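Local coordinates for protein vacuolar aminopeptidase 1 (Saccharomyces cerevisiae, PDB 5JGF) that removes amino acids, preferably neutral or hydrophobic ones, from the N-terminus of peptides and proteins in the yeast vacuole as a zinc-dependent dodecamer, at residues Leu341-Val345 with Gly413-Pro417. Residues are numbered along the deposited sequence; the frame is centred on the assembly and turned at random.
Sequences LSADV and GTIGP. With ZN (zinc ion), chain K.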
loop_
_atom_site.group_PDB
_atom_site.type_symbol
_atom_site.label_atom_id
_atom_site.label_comp_id
_atom_site.label_asym_id
_atom_site.label_seq_id
_atom_site.Cartn_x
_atom_site.Cartn_y
_atom_site.Cartn_z
ATOM N N LEU D 341 -11.672 -46.061 21.261
ATOM C CA LEU D 341 -11.407 -45.732 19.872
ATOM C C LEU D 341 -12.253 -44.499 19.617
ATOM O O LEU D 341 -13.480 -44.561 19.672
ATOM C CB LEU D 341 -11.848 -46.846 18.909
ATOM C CG LEU D 341 -11.164 -48.217 18.943
ATOM C CD1 LEU D 341 -11.577 -49.012 17.705
ATOM C CD2 LEU D 341 -9.650 -48.053 18.978
ATOM N N SER D 342 -11.597 -43.368 19.388
ATOM C CA SER D 342 -12.305 -42.134 19.079
ATOM C C SER D 342 -12.440 -42.199 17.563
ATOM O O SER D 342 -11.485 -41.922 16.839
ATOM C CB SER D 342 -11.466 -40.920 19.482
ATOM O OG SER D 342 -12.074 -39.723 19.032
ATOM N N ALA D 343 -13.620 -42.592 17.090
ATOM C CA ALA D 343 -13.853 -42.747 15.661
ATOM C C ALA D 343 -14.492 -41.530 15.016
ATOM O O ALA D 343 -15.686 -41.283 15.178
ATOM C CB ALA D 343 -14.715 -43.987 15.410
ATOM N N ASP D 344 -13.679 -40.773 14.287
ATOM C CA ASP D 344 -14.150 -39.585 13.591
ATOM C C ASP D 344 -13.490 -39.610 12.217
ATOM O O ASP D 344 -12.304 -39.913 12.091
ATOM C CB ASP D 344 -13.749 -38.315 14.350
ATOM C CG ASP D 344 -14.557 -37.100 13.923
ATOM O OD1 ASP D 344 -15.321 -37.211 12.947
ATOM O OD2 ASP D 344 -14.427 -36.035 14.567
ATOM N N VAL D 345 -14.265 -39.313 11.184
ATOM C CA VAL D 345 -13.744 -39.320 9.827
ATOM C C VAL D 345 -12.511 -38.437 9.686
ATOM O O VAL D 345 -12.393 -37.407 10.348
ATOM C CB VAL D 345 -14.814 -38.837 8.823
ATOM C CG1 VAL D 345 -15.962 -39.836 8.770
ATOM C CG2 VAL D 345 -15.330 -37.456 9.231
ATOM N N GLY D 413 -9.810 -31.062 14.851
ATOM C CA GLY D 413 -9.791 -31.722 16.147
ATOM C C GLY D 413 -10.872 -32.775 16.273
ATOM O O GLY D 413 -11.702 -32.930 15.376
ATOM N N THR D 414 -10.857 -33.509 17.382
ATOM C CA THR D 414 -11.847 -34.553 17.630
ATOM C C THR D 414 -12.131 -34.595 19.130
ATOM O O THR D 414 -11.560 -33.824 19.897
ATOM C CB THR D 414 -11.331 -35.948 17.231
ATOM O OG1 THR D 414 -10.323 -36.356 18.161
ATOM C CG2 THR D 414 -10.741 -35.933 15.825
ATOM N N ILE D 415 -13.008 -35.507 19.537
ATOM C CA ILE D 415 -13.350 -35.659 20.945
ATOM C C ILE D 415 -12.311 -36.544 21.636
ATOM O O ILE D 415 -12.366 -36.742 22.849
ATOM C CB ILE D 415 -14.731 -36.333 21.118
ATOM C CG1 ILE D 415 -14.702 -37.735 20.502
ATOM C CG2 ILE D 415 -15.817 -35.488 20.460
ATOM C CD1 ILE D 415 -16.010 -38.503 20.640
ATOM N N GLY D 416 -11.375 -37.075 20.853
ATOM C CA GLY D 416 -10.355 -37.966 21.387
ATOM C C GLY D 416 -9.639 -37.494 22.638
ATOM O O GLY D 416 -9.668 -38.174 23.670
ATOM N N PRO D 417 -8.955 -36.344 22.571
ATOM C CA PRO D 417 -8.235 -35.810 23.729
ATOM C C PRO D 417 -9.141 -35.625 24.950
ATOM O O PRO D 417 -8.719 -35.863 26.082
ATOM C CB PRO D 417 -7.674 -34.495 23.201
ATOM C CG PRO D 417 -7.366 -34.838 21.770
ATOM C CD PRO D 417 -8.603 -35.605 21.342
HETATM ZN ZN ZN K . -16.097 -35.220 12.814
HETATM O O HOH W 1 -14.695 -36.660 17.209
HETATM O O HOH W 2 -13.613 -33.670 14.110
HETATM O O HOH W 3 -14.131 -35.170 11.407
HETATM O O HOH W 4 -15.877 -33.213 13.145
#
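Ser342 and Gly416 bring the backbones nearest, CA to CA 5.1 Å, and the gap widens to 6.9 Å between the CA atoms of Asp344 and Thr414. A chi1 of 173° puts Ser342 OG 3.3 Å from Gly416 N, at too poor an angle for a bond; Thr414 OG1 instead accepts that N-H, capping the helix start (Gly416 N to OG1 3.0 Å, N-H...O angle 149°). Ser342 OG and Thr414 OG1 both hydrogen-bond to Asp429 OD1, so one oxygen ties strand to cap. Asp344 and Thr414 pass alongside in opposite directions, Thr414 CG2 3.9 Å from Asp344 OD2. Asp344 binds zinc through both oxygens, OD1 at 2.1 Å and, more loosely, OD2 at 2.6 Å, and one water donates to OD2 while accepting from Ile415 N, a second-shell link to the loop. A valine in place of Thr414 would probably cost the Gly416 N-H its cap and Asp429 one of its partners. His91, Asp262 and two waters complete this zinc's shell in the dinuclear M18 site. Strand 339-347 runs between strands 86-91 and 426-434, its Ala343 and Val345 side chains meeting helix 261-278, while Pro417, in the first turn of helix 416-423, packs on Leu303 of a neighbouring subunit.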